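PDB 4F3N: uncharacterized ACR, COG1565 superfamily from Burkholderia thailandensis, which is of unknown function but has a methyltransferase-type fold and probably transfers methyl groups from S-adenosylmethionine, perhaps symmetrically to protein arginines. Local coordinates for residues Leu224-Ala229 and Gly269-Thr274; Met317-His322 and Asp336-Val341. All coordinates share one frame; numbering follows the deposited sequence. Where two conformers were deposited one is given.

Contact 1: residues Leu224-Ala229 and Gly269-Thr274; sequences LVAKQA and GYVTET
Thr272 O is gripped by two groups of strand 224-228: Val225 N donates to it at 2.8 Å, and Leu224 CA lies 3.3 Å from Thr272 O in a CA-H...O contact. Thr272 N returns a bond to Val225 O at 3.0 Å, closing the ring of a hydrogen-bonded antiparallel pair. The ladder runs on ahead of the start of strand 271-274, where Lys227 N meets Tyr270 O at 2.9 Å and Gly269 N gives Lys227 O a nearly straight bond of 2.8 Å (174° at the hydrogen). At the backbone angles of Gly269 (phi 100°) a CB would be jammed against the preceding carbonyl O, which calls for glycine.

On one face Val225 and Thr272 lie side by side, their CG2 methyls pressed together at 3.5 Å. Val225 CG2 sits between its own backbone N and carbonyl carbon (chi1 -64° for CG1), which sets it alongside Thr272 CG2, while CG1 meets the Thr274 methyl. The opposite face carries Leu224, whose CD2 lies 3.7 Å from Glu273 CG, and Ala226, whose CB touches Val271 CG2 at 4.0 Å. The Glu273 carboxylate is itself held by Tyr306 OH and by the backbone of Thr315 and Leu316. With strand 231-239 bonded along its other side, 224-228 is an inner strand, and the pairing is that of non-consecutive neighbours in an antiparallel beta-sheet.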
loop_
_atom_site.group_PDB
_atom_site.type_symbol
_atom_site.label_atom_id
_atom_site.label_comp_id
_atom_site.label_asym_id
_atom_site.label_seq_id
_atom_site.Cartn_x
_atom_site.Cartn_y
_atom_site.Cartn_z
ATOM N N LEU A 224 7.888 -13.128 8.043
ATOM C CA LEU A 224 8.474 -12.663 9.271
ATOM C C LEU A 224 9.789 -13.380 9.515
ATOM O O LEU A 224 9.947 -14.579 9.249
ATOM C CB LEU A 224 7.515 -12.917 10.418
ATOM C CG LEU A 224 6.143 -12.218 10.294
ATOM C CD1 LEU A 224 5.167 -12.592 11.407
ATOM C CD2 LEU A 224 6.335 -10.707 10.292
ATOM N N VAL A 225 10.746 -12.639 10.042
ATOM C CA VAL A 225 12.053 -13.217 10.308
ATOM C C VAL A 225 12.462 -12.846 11.717
ATOM O O VAL A 225 12.127 -11.752 12.196
ATOM C CB VAL A 225 13.093 -12.750 9.277
ATOM C CG1 VAL A 225 12.714 -13.256 7.881
ATOM C CG2 VAL A 225 13.297 -11.207 9.272
ATOM N N ALA A 226 13.145 -13.762 12.399
ATOM C CA ALA A 226 13.492 -13.558 13.799
ATOM C C ALA A 226 14.963 -13.874 13.997
ATOM O O ALA A 226 15.462 -14.872 13.485
ATOM C CB ALA A 226 12.652 -14.469 14.709
ATOM N N LYS A 227 15.620 -13.053 14.791
ATOM C CA LYS A 227 17.056 -13.226 15.082
ATOM C C LYS A 227 17.239 -14.095 16.288
ATOM O O LYS A 227 16.919 -13.685 17.405
ATOM C CB LYS A 227 17.717 -11.877 15.341
ATOM C CG LYS A 227 19.232 -11.991 15.603
ATOM C CD LYS A 227 20.008 -12.329 14.347
ATOM C CE LYS A 227 21.520 -12.472 14.598
ATOM N NZ LYS A 227 22.108 -11.248 15.186
ATOM N N GLN A 228 17.730 -15.308 16.057
ATOM C CA GLN A 228 18.098 -16.262 17.098
ATOM C C GLN A 228 19.605 -16.184 17.325
ATOM O O GLN A 228 20.350 -15.627 16.472
ATOM C CB GLN A 228 17.740 -17.698 16.681
ATOM C CG GLN A 228 16.255 -18.019 16.717
ATOM C CD GLN A 228 15.952 -19.479 16.427
ATOM O OE1 GLN A 228 16.737 -20.185 15.775
ATOM N NE2 GLN A 228 14.810 -19.947 16.918
ATOM N N ALA A 229 20.066 -16.746 18.437
ATOM C CA ALA A 229 21.494 -16.877 18.703
ATOM C C ALA A 229 22.193 -17.503 17.506
ATOM O O ALA A 229 23.212 -16.984 17.031
ATOM C CB ALA A 229 21.710 -17.736 19.937
ATOM N N GLY A 269 16.566 -11.740 19.405
ATOM C CA GLY A 269 15.160 -11.485 19.756
ATOM C C GLY A 269 14.413 -10.569 18.815
ATOM O O GLY A 269 13.194 -10.566 18.830
ATOM N N TYR A 270 15.150 -9.806 18.017
ATOM C CA TYR A 270 14.601 -8.940 16.963
ATOM C C TYR A 270 13.690 -9.719 16.043
ATOM O O TYR A 270 14.017 -10.822 15.605
ATOM C CB TYR A 270 15.760 -8.364 16.167
ATOM C CG TYR A 270 15.492 -7.104 15.414
ATOM C CD1 TYR A 270 15.948 -5.891 15.890
ATOM C CD2 TYR A 270 14.823 -7.120 14.196
ATOM C CE1 TYR A 270 15.759 -4.724 15.186
ATOM C CE2 TYR A 270 14.626 -5.939 13.498
ATOM C CZ TYR A 270 15.092 -4.747 14.002
ATOM O OH TYR A 270 14.890 -3.542 13.325
ATOM N N VAL A 271 12.544 -9.126 15.737
ATOM C CA VAL A 271 11.570 -9.749 14.856
ATOM C C VAL A 271 11.139 -8.670 13.879
ATOM O O VAL A 271 10.904 -7.550 14.280
ATOM C CB VAL A 271 10.366 -10.347 15.618
ATOM C CG1 VAL A 271 9.379 -11.004 14.629
ATOM C CG2 VAL A 271 10.839 -11.417 16.594
ATOM N N THR A 272 11.110 -8.993 12.587
ATOM C CA THR A 272 10.789 -7.993 11.580
ATOM C C THR A 272 10.231 -8.661 10.326
ATOM O O THR A 272 10.059 -9.891 10.267
ATOM C CB THR A 272 12.016 -7.099 11.276
ATOM O OG1 THR A 272 11.578 -5.919 10.592
ATOM C CG2 THR A 272 13.114 -7.891 10.454
ATOM N N GLU A 273 9.938 -7.853 9.319
ATOM C CA GLU A 273 9.262 -8.323 8.114
ATOM C C GLU A 273 10.187 -8.210 6.945
ATOM O O GLU A 273 10.994 -7.269 6.885
ATOM C CB GLU A 273 8.051 -7.441 7.784
ATOM C CG GLU A 273 7.005 -7.333 8.851
ATOM C CD GLU A 273 7.396 -6.368 9.947
ATOM O OE1 GLU A 273 8.101 -5.377 9.632
ATOM O OE2 GLU A 273 7.018 -6.596 11.116
ATOM N N THR A 274 10.078 -9.174 6.024
ATOM C CA THR A 274 10.546 -9.026 4.669
ATOM C C THR A 274 9.352 -8.877 3.687
ATOM O O THR A 274 8.221 -9.308 3.967
ATOM C CB THR A 274 11.493 -10.161 4.231
ATOM O OG1 THR A 274 10.781 -11.397 4.185
ATOM C CG2 THR A 274 12.666 -10.295 5.227
#

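Contact 2: residues Met317-His322 and Asp336-Val341; sequences MCHYRH and DITAHV. With SO4 (sulfate ion), chain B.
A short antiparallel ladder in the middle of a small four-stranded mixed sheet, close to the S-adenosyl-L-homocysteine site, joins Met317, Cys318 and His319 to Thr338, Ile337 and Asp336. The side chain of His319 is about 7 Å from that of Thr113, a residue seen to bind this ligand, which is absent from the present chain.

Met317 and Thr338 form the tighter hydrogen-bonded pair, Thr338 N reaching Met317 O at 2.9 Å. The Thr338 hydroxyl lies near the same carbonyl in a long, weak contact, and also has a weak hydrogen bond with Tyr299 OH. At the other end the pair is looser: His319 N and Asp336 O are 3.2 Å apart, the donor standing 36° above the carbonyl plane, and the reciprocal bond is equally long.

The His319 ring lies beside Asp336 on the face that also carries Thr338. With CG anti to its carbonyl carbon (chi1 -53°), the ring presents an edge to the second strand, CE1 meeting Thr338 OG1 at 3.9 Å. Ring and carboxylate are turned 47° apart, and ND1 stays 4.0 Å from Asp336 OD2, near but not bonded; this buried nitrogen has no partner in the model. The other carboxylate oxygen, Asp336 OD1, has a weak hydrogen bond with Tyr94 OH. On the reverse face Cys318 SG touches Ile337 CG1 at 4.1 Å.

Beyond the strand Arg321 lays its CD over one face of the Tyr320 ring and holds a sulfate, probably from the crystallisation liquor, by its guanidinium edge: NE to O3 at 3.0 Å and NH2 to O1 at 2.8 Å. The whole is an antiparallel strand pair with His319, Asp336 and Thr338 on one face beside Met317, near the S-adenosyl-L-homocysteine site.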
loop_
_atom_site.group_PDB
_atom_site.type_symbol
_atom_site.label_atom_id
_atom_site.label_comp_id
_atom_site.label_asym_id
_atom_site.label_seq_id
_atom_site.Cartn_x
_atom_site.Cartn_y
_atom_site.Cartn_z
ATOM N N MET A 317 1.042 -4.628 11.982
ATOM C CA MET A 317 -0.044 -4.083 12.774
ATOM C C MET A 317 -1.356 -4.552 12.189
ATOM O O MET A 317 -1.523 -4.616 10.980
ATOM C CB MET A 317 0.010 -2.564 12.831
ATOM C CG MET A 317 -0.822 -1.934 13.948
ATOM S SD MET A 317 -0.478 -2.471 15.648
ATOM C CE MET A 317 1.319 -2.453 15.812
ATOM N N CYS A 318 -2.273 -4.896 13.089
ATOM C CA CYS A 318 -3.587 -5.373 12.750
ATOM C C CYS A 318 -4.639 -4.369 13.227
ATOM O O CYS A 318 -4.417 -3.641 14.200
ATOM C CB CYS A 318 -3.830 -6.738 13.393
ATOM S SG CYS A 318 -2.496 -7.919 13.064
ATOM N N HIS A 319 -5.764 -4.335 12.529
ATOM C CA HIS A 319 -6.852 -3.434 12.876
ATOM C C HIS A 319 -8.124 -4.199 12.899
ATOM O O HIS A 319 -8.574 -4.657 11.867
ATOM C CB HIS A 319 -6.952 -2.292 11.866
ATOM C CG HIS A 319 -5.658 -1.573 11.667
ATOM N ND1 HIS A 319 -4.743 -1.982 10.764
ATOM C CD2 HIS A 319 -5.113 -0.481 12.312
ATOM C CE1 HIS A 319 -3.664 -1.173 10.832
ATOM N NE2 HIS A 319 -3.889 -0.260 11.764
ATOM N N TYR A 320 -8.719 -4.291 14.085
ATOM C CA TYR A 320 -9.975 -4.992 14.284
ATOM C C TYR A 320 -10.976 -3.996 14.876
ATOM O O TYR A 320 -10.766 -3.503 15.986
ATOM C CB TYR A 320 -9.758 -6.185 15.208
ATOM C CG TYR A 320 -11.038 -6.932 15.546
ATOM C CD1 TYR A 320 -11.797 -7.524 14.560
ATOM C CD2 TYR A 320 -11.520 -6.978 16.849
ATOM C CE1 TYR A 320 -12.986 -8.194 14.852
ATOM C CE2 TYR A 320 -12.690 -7.652 17.143
ATOM C CZ TYR A 320 -13.441 -8.233 16.152
ATOM O OH TYR A 320 -14.637 -8.909 16.470
ATOM N N ARG A 321 -12.041 -3.731 14.117
ATOM C CA ARG A 321 -13.056 -2.728 14.490
ATOM C C ARG A 321 -12.325 -1.423 14.825
ATOM O O ARG A 321 -12.475 -0.863 15.919
ATOM C CB ARG A 321 -13.906 -3.214 15.654
ATOM C CG ARG A 321 -14.630 -4.525 15.363
ATOM C CD ARG A 321 -15.162 -5.132 16.634
ATOM N NE ARG A 321 -16.390 -4.498 17.140
ATOM C CZ ARG A 321 -17.634 -4.986 17.009
ATOM N NH1 ARG A 321 -17.867 -6.113 16.352
ATOM N NH2 ARG A 321 -18.667 -4.340 17.567
ATOM N N HIS A 322 -11.481 -1.002 13.890
ATOM C CA HIS A 322 -10.645 0.182 14.058
ATOM C C HIS A 322 -10.075 0.253 15.464
ATOM O O HIS A 322 -10.307 1.211 16.208
ATOM C CB HIS A 322 -11.450 1.435 13.685
ATOM N N ASP A 336 -7.838 -6.372 9.310
ATOM C CA ASP A 336 -6.758 -6.004 8.390
ATOM C C ASP A 336 -5.441 -6.453 9.021
ATOM O O ASP A 336 -5.320 -6.485 10.231
ATOM C CB ASP A 336 -6.747 -4.460 8.300
ATOM C CG ASP A 336 -6.035 -3.932 7.120
ATOM O OD1 ASP A 336 -5.487 -4.724 6.326
ATOM O OD2 ASP A 336 -6.040 -2.683 6.998
ATOM N N ILE A 337 -4.459 -6.774 8.185
ATOM C CA ILE A 337 -3.093 -7.026 8.631
ATOM C C ILE A 337 -2.199 -6.250 7.661
ATOM O O ILE A 337 -2.330 -6.415 6.439
ATOM C CB ILE A 337 -2.682 -8.525 8.577
ATOM C CG1 ILE A 337 -3.666 -9.413 9.396
ATOM C CG2 ILE A 337 -1.246 -8.664 9.111
ATOM C CD1 ILE A 337 -3.481 -10.921 9.207
ATOM N N THR A 338 -1.356 -5.350 8.170
ATOM C CA THR A 338 -0.494 -4.568 7.283
ATOM C C THR A 338 0.909 -4.550 7.854
ATOM O O THR A 338 1.130 -4.835 9.000
ATOM C CB THR A 338 -0.955 -3.081 7.129
ATOM O OG1 THR A 338 -0.938 -2.438 8.407
ATOM C CG2 THR A 338 -2.347 -2.991 6.540
ATOM N N ALA A 339 1.864 -4.206 7.022
ATOM C CA ALA A 339 3.207 -3.938 7.479
ATOM C C ALA A 339 3.611 -2.646 6.815
ATOM O O ALA A 339 3.122 -2.336 5.757
ATOM C CB ALA A 339 4.154 -5.025 7.034
ATOM N N HIS A 340 4.518 -1.903 7.412
ATOM C CA HIS A 340 5.055 -0.708 6.743
ATOM C C HIS A 340 5.895 -1.117 5.565
ATOM O O HIS A 340 6.299 -2.277 5.438
ATOM C CB HIS A 340 5.897 0.074 7.717
ATOM C CG HIS A 340 5.120 0.828 8.760
ATOM N ND1 HIS A 340 3.980 0.338 9.379
ATOM C CD2 HIS A 340 5.358 2.071 9.316
ATOM C CE1 HIS A 340 3.527 1.258 10.248
ATOM N NE2 HIS A 340 4.371 2.310 10.226
ATOM N N VAL A 341 6.150 -0.187 4.658
ATOM C CA VAL A 341 6.903 -0.449 3.486
ATOM C C VAL A 341 8.368 -0.117 3.688
ATOM O O VAL A 341 8.717 0.912 4.300
ATOM C CB VAL A 341 6.300 0.379 2.318
ATOM C CG1 VAL A 341 7.157 0.296 1.073
ATOM C CG2 VAL A 341 4.875 -0.071 2.077
HETATM S S SO4 B . -17.257 -1.275 18.658
HETATM O O1 SO4 B . -17.733 -2.449 19.450
HETATM O O2 SO4 B . -16.991 -0.109 19.532
HETATM O O3 SO4 B . -15.994 -1.686 17.975
HETATM O O4 SO4 B . -18.246 -0.858 17.622
#

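The two contacts illustrate how one backbone pattern serves different surroundings. Both are largely buried antiparallel pairs, yet they belong to separate sheets: contact 1 to the five-stranded antiparallel sheet, its centre about 22 Å from that of the chain, and contact 2 to the four-stranded mixed sheet, its centre about 11 Å from that of the chain. The two centres lie about 19 Å apart, but their ends meet where Glu273 CG packs on Ala339 CB. Tyr306 OH bridges the two, with a hydrogen bond to Glu273 OE1 and a weak one to His340 O. Mostly methyl and methylene groups meet across contact 1, away from the annotated ligand-binding residues; contact 2, nearer them, sets histidine, aspartate and threonine together on one face.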